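Local coordinates for probable porin (Pseudomonas aeruginosa, PDB 4FSO), which probably acts as an outer-membrane porin, forming a beta-barrel channel for the passage of small solutes, at residues Gly153-Ala158 with Gln197-Val202; Asn300-Asn305 with Arg336-Asp341; Asp357-Tyr362 with Arg375-Thr380. All blocks are in the same frame, centred on the assembly; numbering follows the deposited sequence.

In the fold
All three contacts belong to the antiparallel beta-barrel of an OprD-family porin. Contacts 1 and 3 are strand pairs within the barrel wall, on opposite sides of the chain's centre, with their own centres 34 Å apart. Contact 2 is different in kind: the loop segment 300-305 leans on the inner side of strand 331-344. That strand neighbours strand 350-363 of contact 3, so contacts 2 and 3 touch, and D357 OD2 forms a salt bridge with R336 NE at 3.1 Å. Contact 1 stays about 17 Å from contact 2 at the nearest atoms. A bound C8E detergent lies about 4 Å from the side chain of I358.

Contact 1. Residues Gly153-Ala158 with Gln197-Val202; sequences GLRFSA and QLDYQV
L154 and L198 meet through their terminal methyls, CD1 of the first lying 3.5 Å from CD2 of the second. L154 owes its position to a first torsion that sets CG anti to the backbone N (chi1 -166°), and CD1 also reaches Y200 CB at 4.1 Å. Beneath these leucines the backbones are firmly joined. R155 and D199 exchange two bonds as an antiparallel hydrogen-bonded pair, R155 N to D199 O at 3.0 Å and D199 N to R155 O at 2.8 Å, and S157 pairs with Q197 in the same manner. Beyond the start of strand 154-165, G153 O still receives Q201 N along a nearly straight bond (174°). The two strands are neighbouring staves of the porin barrel: L154, F156, L198 and Y200 look outward, F156 about 8 Å from a detergent molecule, and this is the looser side, with L198 and Y200 exposed. R155, S157, Q197 and D199 line the channel side, where Q197 and D199 pack closely. D199 OD1 takes Q197 NE2 at 3.1 Å on its syn side and a second amide from Q209 on the adjoining strand. R155 alone reaches away into the channel: its chain bends at chi3 and carries the guanidinium past D199, so that NH1 stays 4.5 Å from OD2, beyond a salt bridge, with the two planes turned 73° apart.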
loop_
_atom_site.group_PDB
_atom_site.type_symbol
_atom_site.label_atom_id
_atom_site.label_comp_id
_atom_site.label_asym_id
_atom_site.label_seq_id
_atom_site.Cartn_x
_atom_site.Cartn_y
_atom_site.Cartn_z
ATOM N N GLY A 153 -11.822 -9.623 -18.596
ATOM C CA GLY A 153 -11.695 -8.181 -18.489
ATOM C C GLY A 153 -12.652 -7.571 -17.482
ATOM O O GLY A 153 -12.680 -6.356 -17.297
ATOM N N LEU A 154 -13.447 -8.414 -16.831
ATOM C CA LEU A 154 -14.412 -7.934 -15.855
ATOM C C LEU A 154 -14.280 -8.726 -14.567
ATOM O O LEU A 154 -14.807 -9.832 -14.448
ATOM C CB LEU A 154 -15.843 -8.031 -16.400
ATOM C CG LEU A 154 -16.852 -7.233 -15.564
ATOM C CD1 LEU A 154 -16.620 -5.743 -15.745
ATOM C CD2 LEU A 154 -18.279 -7.585 -15.906
ATOM N N ARG A 155 -13.573 -8.147 -13.603
ATOM C CA ARG A 155 -13.247 -8.844 -12.370
ATOM C C ARG A 155 -14.093 -8.344 -11.209
ATOM O O ARG A 155 -14.298 -7.139 -11.031
ATOM C CB ARG A 155 -11.753 -8.704 -12.058
ATOM C CG ARG A 155 -11.282 -9.471 -10.820
ATOM C CD ARG A 155 -9.829 -9.115 -10.415
ATOM N NE ARG A 155 -8.836 -10.017 -10.995
ATOM C CZ ARG A 155 -7.949 -9.664 -11.919
ATOM N NH1 ARG A 155 -7.928 -8.415 -12.367
ATOM N NH2 ARG A 155 -7.078 -10.552 -12.391
ATOM N N PHE A 156 -14.602 -9.287 -10.429
ATOM C CA PHE A 156 -15.378 -8.944 -9.253
ATOM C C PHE A 156 -14.765 -9.606 -8.032
ATOM O O PHE A 156 -14.285 -10.747 -8.100
ATOM C CB PHE A 156 -16.848 -9.352 -9.407
ATOM C CG PHE A 156 -17.641 -9.233 -8.131
ATOM C CD1 PHE A 156 -18.060 -7.988 -7.672
ATOM C CD2 PHE A 156 -17.963 -10.365 -7.383
ATOM C CE1 PHE A 156 -18.789 -7.867 -6.495
ATOM C CE2 PHE A 156 -18.694 -10.254 -6.192
ATOM C CZ PHE A 156 -19.103 -9.002 -5.751
ATOM N N SER A 157 -14.791 -8.878 -6.919
ATOM C CA SER A 157 -14.131 -9.295 -5.697
ATOM C C SER A 157 -15.016 -8.951 -4.532
ATOM O O SER A 157 -15.686 -7.913 -4.550
ATOM C CB SER A 157 -12.798 -8.545 -5.513
ATOM O OG SER A 157 -12.040 -8.495 -6.710
ATOM N N ALA A 158 -14.997 -9.798 -3.507
ATOM C CA ALA A 158 -15.667 -9.486 -2.252
ATOM C C ALA A 158 -14.818 -9.975 -1.096
ATOM O O ALA A 158 -14.190 -11.038 -1.170
ATOM C CB ALA A 158 -17.052 -10.124 -2.210
ATOM N N GLN A 197 -15.576 -4.984 -4.967
ATOM C CA GLN A 197 -14.872 -4.248 -5.998
ATOM C C GLN A 197 -15.195 -4.762 -7.392
ATOM O O GLN A 197 -15.381 -5.951 -7.598
ATOM C CB GLN A 197 -13.375 -4.320 -5.701
ATOM C CG GLN A 197 -12.435 -3.650 -6.689
ATOM C CD GLN A 197 -10.957 -3.863 -6.312
ATOM O OE1 GLN A 197 -10.636 -4.265 -5.178
ATOM N NE2 GLN A 197 -10.060 -3.614 -7.263
ATOM N N LEU A 198 -15.249 -3.850 -8.355
ATOM C CA LEU A 198 -15.426 -4.225 -9.750
ATOM C C LEU A 198 -14.336 -3.590 -10.620
ATOM O O LEU A 198 -14.148 -2.385 -10.595
ATOM C CB LEU A 198 -16.818 -3.806 -10.215
ATOM C CG LEU A 198 -17.363 -4.474 -11.473
ATOM C CD1 LEU A 198 -18.834 -4.173 -11.575
ATOM C CD2 LEU A 198 -16.661 -3.997 -12.741
ATOM N N ASP A 199 -13.639 -4.408 -11.400
ATOM C CA ASP A 199 -12.558 -3.938 -12.281
ATOM C C ASP A 199 -12.917 -4.139 -13.748
ATOM O O ASP A 199 -13.041 -5.274 -14.200
ATOM C CB ASP A 199 -11.261 -4.711 -12.013
ATOM C CG ASP A 199 -10.643 -4.381 -10.672
ATOM O OD1 ASP A 199 -10.721 -3.195 -10.279
ATOM O OD2 ASP A 199 -10.079 -5.304 -10.018
ATOM N N TYR A 200 -13.069 -3.055 -14.502
ATOM C CA TYR A 200 -13.414 -3.171 -15.918
ATOM C C TYR A 200 -12.209 -2.767 -16.733
ATOM O O TYR A 200 -11.762 -1.625 -16.649
ATOM C CB TYR A 200 -14.588 -2.267 -16.239
ATOM C CG TYR A 200 -15.088 -2.339 -17.674
ATOM C CD1 TYR A 200 -14.760 -3.406 -18.509
ATOM C CD2 TYR A 200 -15.896 -1.330 -18.189
ATOM C CE1 TYR A 200 -15.225 -3.454 -19.820
ATOM C CE2 TYR A 200 -16.364 -1.374 -19.483
ATOM C CZ TYR A 200 -16.031 -2.429 -20.297
ATOM O OH TYR A 200 -16.510 -2.445 -21.589
ATOM N N GLN A 201 -11.665 -3.703 -17.508
ATOM C CA GLN A 201 -10.524 -3.387 -18.363
ATOM C C GLN A 201 -11.036 -3.069 -19.758
ATOM O O GLN A 201 -11.149 -3.948 -20.605
ATOM C CB GLN A 201 -9.473 -4.511 -18.382
ATOM C CG GLN A 201 -8.169 -4.163 -19.154
ATOM C CD GLN A 201 -7.140 -3.340 -18.337
ATOM O OE1 GLN A 201 -6.758 -3.714 -17.221
ATOM N NE2 GLN A 201 -6.685 -2.226 -18.911
ATOM N N VAL A 202 -11.354 -1.795 -19.964
ATOM C CA VAL A 202 -11.955 -1.305 -21.196
ATOM C C VAL A 202 -11.124 -1.649 -22.417
ATOM O O VAL A 202 -11.646 -2.211 -23.378
ATOM C CB VAL A 202 -12.142 0.199 -21.131
ATOM C CG1 VAL A 202 -12.987 0.660 -22.294
ATOM C CG2 VAL A 202 -12.785 0.586 -19.795
#

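Contact 2. Residues Asn300-Asn305 with Arg336-Asp341; sequences NYLQVN and RYVNGD. With C8E ((hydroxyethyloxy)tri(ethyloxy)octane), chain G.
A loop folded against the inner wall of the porin barrel makes this contact, with L302 settling between R336 and V338 of strand 331-344. The loop lies between strands 294-295 and 313-322, and its inward course is consistent with the constricted channels of OprD-family porins. L302 CG sits over one face of the R336 guanidinium, 3.6 Å from NE and displaced toward the rim of the group. R336 gets there by leaving the backbone with CG between N and the carbonyl carbon (chi1 64°) and then running extended as far as NE, sliding past the leucine in the opposite direction. Its NE is anchored to D357 of the next strand, whose same carboxylate oxygen probably also accepts Q303 N, so that one acid ties the arginine to the loop. The nearby R318 suggests that R336 may belong to the basic ladder known from this family. Within the loop, L302 N bonds to N305 O at 3.0 Å. On the far side of the strand N339 points away from the loop, and its ND2 lies 3.3 Å from C14 of a bound detergent. V338 completes the inner packing with both methyls: CG2 meets L302 CD2 at 3.5 Å, while CG1 lies 3.8 Å from N300 ND2, an amide nitrogen hydrogen-bonded to S314 OG.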
loop_
_atom_site.group_PDB
_atom_site.type_symbol
_atom_site.label_atom_id
_atom_site.label_comp_id
_atom_site.label_asym_id
_atom_site.label_seq_id
_atom_site.Cartn_x
_atom_site.Cartn_y
_atom_site.Cartn_z
ATOM N N ASN A 300 0.203 10.936 -3.425
ATOM C CA ASN A 300 1.191 11.548 -2.544
ATOM C C ASN A 300 1.442 10.778 -1.244
ATOM O O ASN A 300 1.854 11.353 -0.233
ATOM C CB ASN A 300 0.872 13.028 -2.279
ATOM C CG ASN A 300 0.865 13.852 -3.549
ATOM O OD1 ASN A 300 1.235 13.368 -4.618
ATOM N ND2 ASN A 300 0.449 15.115 -3.437
ATOM N N TYR A 301 1.191 9.477 -1.263
ATOM C CA TYR A 301 1.656 8.659 -0.146
ATOM C C TYR A 301 3.157 8.461 -0.252
ATOM O O TYR A 301 3.640 7.788 -1.151
ATOM C CB TYR A 301 0.980 7.295 -0.062
ATOM C CG TYR A 301 1.610 6.477 1.046
ATOM C CD1 TYR A 301 1.562 6.920 2.369
ATOM C CD2 TYR A 301 2.296 5.302 0.775
ATOM C CE1 TYR A 301 2.155 6.195 3.388
ATOM C CE2 TYR A 301 2.888 4.565 1.794
ATOM C CZ TYR A 301 2.813 5.011 3.101
ATOM O OH TYR A 301 3.404 4.274 4.124
ATOM N N LEU A 302 3.880 9.049 0.687
ATOM C CA LEU A 302 5.339 9.073 0.662
ATOM C C LEU A 302 5.902 8.211 1.790
ATOM O O LEU A 302 5.155 7.503 2.453
ATOM C CB LEU A 302 5.856 10.522 0.728
ATOM C CG LEU A 302 6.302 10.973 -0.653
ATOM C CD1 LEU A 302 5.145 10.897 -1.656
ATOM C CD2 LEU A 302 6.964 12.357 -0.642
ATOM N N GLN A 303 7.214 8.272 2.008
ATOM C CA GLN A 303 7.866 7.376 2.968
ATOM C C GLN A 303 7.370 7.636 4.382
ATOM O O GLN A 303 7.124 6.695 5.149
ATOM C CB GLN A 303 9.372 7.530 2.890
ATOM C CG GLN A 303 10.194 6.441 3.577
ATOM C CD GLN A 303 11.683 6.784 3.572
ATOM O OE1 GLN A 303 12.241 7.195 2.539
ATOM N NE2 GLN A 303 12.324 6.656 4.734
ATOM N N VAL A 304 7.153 8.911 4.696
ATOM C CA VAL A 304 6.864 9.315 6.064
ATOM C C VAL A 304 5.480 9.940 6.287
ATOM O O VAL A 304 4.920 9.876 7.375
ATOM C CB VAL A 304 8.031 10.186 6.594
ATOM C CG1 VAL A 304 7.577 11.210 7.613
ATOM C CG2 VAL A 304 9.082 9.258 7.197
ATOM N N ASN A 305 4.924 10.520 5.238
ATOM C CA ASN A 305 3.734 11.353 5.372
ATOM C C ASN A 305 2.801 11.082 4.213
ATOM O O ASN A 305 3.250 10.770 3.111
ATOM C CB ASN A 305 4.083 12.848 5.444
ATOM C CG ASN A 305 2.865 13.719 5.739
ATOM O OD1 ASN A 305 2.331 13.661 6.829
ATOM N ND2 ASN A 305 2.425 14.528 4.759
ATOM N N ARG A 336 11.811 12.041 -4.980
ATOM C CA ARG A 336 10.534 12.716 -5.129
ATOM C C ARG A 336 10.332 13.763 -4.060
ATOM O O ARG A 336 10.966 13.741 -2.992
ATOM C CB ARG A 336 9.374 11.722 -5.159
ATOM C CG ARG A 336 9.254 10.987 -3.876
ATOM C CD ARG A 336 8.340 9.836 -3.988
ATOM N NE ARG A 336 8.417 9.039 -2.773
ATOM C CZ ARG A 336 7.643 7.999 -2.528
ATOM N NH1 ARG A 336 6.728 7.642 -3.420
ATOM N NH2 ARG A 336 7.790 7.331 -1.397
ATOM N N TYR A 337 9.444 14.690 -4.377
ATOM C CA TYR A 337 9.248 15.863 -3.558
ATOM C C TYR A 337 7.768 16.213 -3.547
ATOM O O TYR A 337 7.129 16.325 -4.597
ATOM C CB TYR A 337 10.081 17.040 -4.100
ATOM C CG TYR A 337 9.797 18.307 -3.349
ATOM C CD1 TYR A 337 10.343 18.518 -2.088
ATOM C CD2 TYR A 337 8.933 19.269 -3.866
ATOM C CE1 TYR A 337 10.060 19.656 -1.367
ATOM C CE2 TYR A 337 8.644 20.416 -3.152
ATOM C CZ TYR A 337 9.214 20.607 -1.903
ATOM O OH TYR A 337 8.948 21.749 -1.182
ATOM N N VAL A 338 7.217 16.393 -2.359
ATOM C CA VAL A 338 5.817 16.773 -2.257
ATOM C C VAL A 338 5.724 18.035 -1.429
ATOM O O VAL A 338 6.343 18.143 -0.380
ATOM C CB VAL A 338 4.929 15.621 -1.661
ATOM C CG1 VAL A 338 3.498 16.121 -1.359
ATOM C CG2 VAL A 338 4.904 14.442 -2.593
ATOM N N ASN A 339 4.960 19.001 -1.923
ATOM C CA ASN A 339 4.661 20.215 -1.173
ATOM C C ASN A 339 3.186 20.242 -0.820
ATOM O O ASN A 339 2.357 20.117 -1.718
ATOM C CB ASN A 339 4.971 21.434 -2.025
ATOM C CG ASN A 339 4.918 22.714 -1.232
ATOM O OD1 ASN A 339 5.208 22.721 -0.041
ATOM N ND2 ASN A 339 4.540 23.806 -1.887
ATOM N N GLY A 340 2.861 20.403 0.466
ATOM C CA GLY A 340 1.483 20.516 0.910
ATOM C C GLY A 340 1.121 21.756 1.715
ATOM O O GLY A 340 1.878 22.238 2.565
ATOM N N ASP A 341 -0.062 22.289 1.451
ATOM C CA ASP A 341 -0.605 23.334 2.315
ATOM C C ASP A 341 -2.105 23.192 2.480
ATOM O O ASP A 341 -2.663 22.100 2.237
ATOM C CB ASP A 341 -0.235 24.746 1.845
ATOM C CG ASP A 341 -0.504 24.976 0.363
ATOM O OD1 ASP A 341 -1.579 24.573 -0.144
ATOM O OD2 ASP A 341 0.378 25.582 -0.291
HETATM C C1 C8E G . 2.217 23.452 -14.335
HETATM C C2 C8E G . 1.355 23.516 -13.076
HETATM C C3 C8E G . 2.053 22.956 -11.831
HETATM C C4 C8E G . 1.449 23.523 -10.545
HETATM C C5 C8E G . 1.169 22.483 -9.456
HETATM C C6 C8E G . -0.295 22.056 -9.401
HETATM C C7 C8E G . -0.731 21.730 -7.980
HETATM C C8 C8E G . -1.715 22.789 -7.488
HETATM O O9 C8E G . -2.080 22.524 -6.150
HETATM C C10 C8E G . -0.956 22.425 -5.303
HETATM C C11 C8E G . -1.310 22.982 -3.930
HETATM O O12 C8E G . -0.123 23.226 -3.213
HETATM C C13 C8E G . 0.156 24.611 -3.100
HETATM C C14 C8E G . 1.660 24.865 -3.010
#

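Contact 3. Residues Asp357-Tyr362 with Arg375-Thr380; sequences DIELKY and RLRNAT
E359 bridges two arginines of the adjacent strand, R377 strongly and R375 weakly. R377 NE donates to OE2 of E359 at 2.6 Å (158°), with the carboxylate oxygen lying at the edge of the guanidinium while the donor approaches from above the carboxylate plane. At the other oxygen, R375 NH2 reaches E359 OE1 at 3.2 Å in a bent, weak bond. Both guanidinium planes stand almost perpendicular to the carboxylate. The glutamate is placed for this by a CG anti to its own carbonyl carbon (chi1 -78°) and an extended chain beyond, running alongside R377. R377 bends at chi3, and its CD lies over one face of the R375 guanidinium, toward the rim. These charges would be expected to stabilise the ionised carboxylate. Below them the backbones pair antiparallel: I358 N bonds N378 O at 3.0 Å, and L360 N bonds L376 O at 2.9 Å. On the outer face L360 and L376 pack CB to CB at 3.9 Å, and I358 touches a bound detergent. Mostly apolar residues outside (I358, L360, L376) and a charged network facing the channel mark this as a transmembrane beta-hairpin, strands 350-363 and 373-383, of an OprD-type porin barrel.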
loop_
_atom_site.group_PDB
_atom_site.type_symbol
_atom_site.label_atom_id
_atom_site.label_comp_id
_atom_site.label_asym_id
_atom_site.label_seq_id
_atom_site.Cartn_x
_atom_site.Cartn_y
_atom_site.Cartn_z
ATOM N N ASP A 357 12.094 12.664 -0.709
ATOM C CA ASP A 357 12.577 11.299 -0.549
ATOM C C ASP A 357 13.662 11.050 -1.589
ATOM O O ASP A 357 13.581 11.540 -2.725
ATOM C CB ASP A 357 11.459 10.259 -0.748
ATOM C CG ASP A 357 10.409 10.279 0.354
ATOM O OD1 ASP A 357 10.728 10.606 1.515
ATOM O OD2 ASP A 357 9.246 9.944 0.055
ATOM N N ILE A 358 14.670 10.283 -1.184
ATOM C CA ILE A 358 15.717 9.818 -2.080
ATOM C C ILE A 358 15.824 8.296 -1.934
ATOM O O ILE A 358 15.827 7.767 -0.819
ATOM C CB ILE A 358 17.069 10.517 -1.741
ATOM C CG1 ILE A 358 17.052 11.963 -2.238
ATOM C CG2 ILE A 358 18.255 9.782 -2.362
ATOM C CD1 ILE A 358 17.828 12.938 -1.359
ATOM N N GLU A 359 15.887 7.584 -3.053
ATOM C CA GLU A 359 16.057 6.131 -2.995
ATOM C C GLU A 359 17.135 5.573 -3.893
ATOM O O GLU A 359 17.349 6.029 -5.020
ATOM C CB GLU A 359 14.753 5.403 -3.294
ATOM C CG GLU A 359 13.810 5.383 -2.120
ATOM C CD GLU A 359 12.701 4.384 -2.305
ATOM O OE1 GLU A 359 12.741 3.648 -3.315
ATOM O OE2 GLU A 359 11.797 4.331 -1.444
ATOM N N LEU A 360 17.788 4.547 -3.366
ATOM C CA LEU A 360 18.762 3.770 -4.097
ATOM C C LEU A 360 18.440 2.287 -3.932
ATOM O O LEU A 360 18.218 1.789 -2.815
ATOM C CB LEU A 360 20.139 4.059 -3.546
ATOM C CG LEU A 360 21.184 4.212 -4.629
ATOM C CD1 LEU A 360 20.793 5.407 -5.464
ATOM C CD2 LEU A 360 22.560 4.382 -3.989
ATOM N N LYS A 361 18.404 1.577 -5.047
ATOM C CA LYS A 361 18.205 0.141 -4.993
ATOM C C LYS A 361 19.261 -0.565 -5.819
ATOM O O LYS A 361 19.545 -0.170 -6.953
ATOM C CB LYS A 361 16.823 -0.222 -5.510
ATOM C CG LYS A 361 16.475 -1.688 -5.373
ATOM C CD LYS A 361 15.162 -1.987 -6.091
ATOM C CE LYS A 361 14.550 -3.315 -5.640
ATOM N NZ LYS A 361 13.393 -3.721 -6.493
ATOM N N TYR A 362 19.848 -1.609 -5.248
ATOM C CA TYR A 362 20.784 -2.429 -6.018
ATOM C C TYR A 362 20.541 -3.930 -5.929
ATOM O O TYR A 362 20.525 -4.502 -4.840
ATOM C CB TYR A 362 22.252 -2.128 -5.682
ATOM C CG TYR A 362 23.144 -2.808 -6.669
ATOM C CD1 TYR A 362 23.204 -2.357 -7.977
ATOM C CD2 TYR A 362 23.873 -3.936 -6.324
ATOM C CE1 TYR A 362 23.990 -2.979 -8.913
ATOM C CE2 TYR A 362 24.666 -4.578 -7.254
ATOM C CZ TYR A 362 24.724 -4.088 -8.552
ATOM O OH TYR A 362 25.515 -4.695 -9.509
ATOM N N ARG A 375 18.655 -1.874 -0.663
ATOM C CA ARG A 375 17.776 -0.750 -0.850
ATOM C C ARG A 375 18.011 0.330 0.187
ATOM O O ARG A 375 18.002 0.064 1.395
ATOM C CB ARG A 375 16.335 -1.228 -0.778
ATOM C CG ARG A 375 15.393 -0.448 -1.650
ATOM C CD ARG A 375 13.983 -0.700 -1.207
ATOM N NE ARG A 375 13.050 0.200 -1.871
ATOM C CZ ARG A 375 11.804 0.399 -1.473
ATOM N NH1 ARG A 375 11.339 -0.228 -0.401
ATOM N NH2 ARG A 375 11.026 1.225 -2.146
ATOM N N LEU A 376 18.203 1.551 -0.295
ATOM C CA LEU A 376 18.388 2.687 0.590
ATOM C C LEU A 376 17.255 3.695 0.476
ATOM O O LEU A 376 17.013 4.219 -0.602
ATOM C CB LEU A 376 19.713 3.367 0.273
ATOM C CG LEU A 376 19.982 4.649 1.041
ATOM C CD1 LEU A 376 19.762 4.399 2.501
ATOM C CD2 LEU A 376 21.401 5.124 0.786
ATOM N N ARG A 377 16.579 3.982 1.590
ATOM C CA ARG A 377 15.439 4.919 1.583
ATOM C C ARG A 377 15.564 6.106 2.555
ATOM O O ARG A 377 15.547 5.937 3.776
ATOM C CB ARG A 377 14.129 4.185 1.872
ATOM C CG ARG A 377 13.916 2.975 1.006
ATOM C CD ARG A 377 12.566 2.378 1.283
ATOM N NE ARG A 377 11.491 3.277 0.873
ATOM C CZ ARG A 377 10.305 3.337 1.466
ATOM N NH1 ARG A 377 10.051 2.555 2.507
ATOM N NH2 ARG A 377 9.385 4.185 1.027
ATOM N N ASN A 378 15.651 7.311 2.004
ATOM C CA ASN A 378 15.882 8.491 2.820
ATOM C C ASN A 378 14.712 9.461 2.801
ATOM O O ASN A 378 14.238 9.874 1.745
ATOM C CB ASN A 378 17.174 9.189 2.354
ATOM C CG ASN A 378 17.488 10.443 3.147
ATOM O OD1 ASN A 378 17.791 10.382 4.342
ATOM N ND2 ASN A 378 17.422 11.594 2.479
ATOM N N ALA A 379 14.255 9.853 3.973
ATOM C CA ALA A 379 13.165 10.823 4.023
ATOM C C ALA A 379 13.494 12.041 4.870
ATOM O O ALA A 379 14.047 11.934 5.964
ATOM C CB ALA A 379 11.841 10.161 4.509
ATOM N N THR A 380 13.128 13.199 4.353
ATOM C CA THR A 380 13.225 14.450 5.076
ATOM C C THR A 380 11.839 15.069 5.056
ATOM O O THR A 380 11.264 15.297 3.987
ATOM C CB THR A 380 14.237 15.388 4.386
ATOM O OG1 THR A 380 15.536 14.821 4.531
ATOM C CG2 THR A 380 14.217 16.794 4.994
#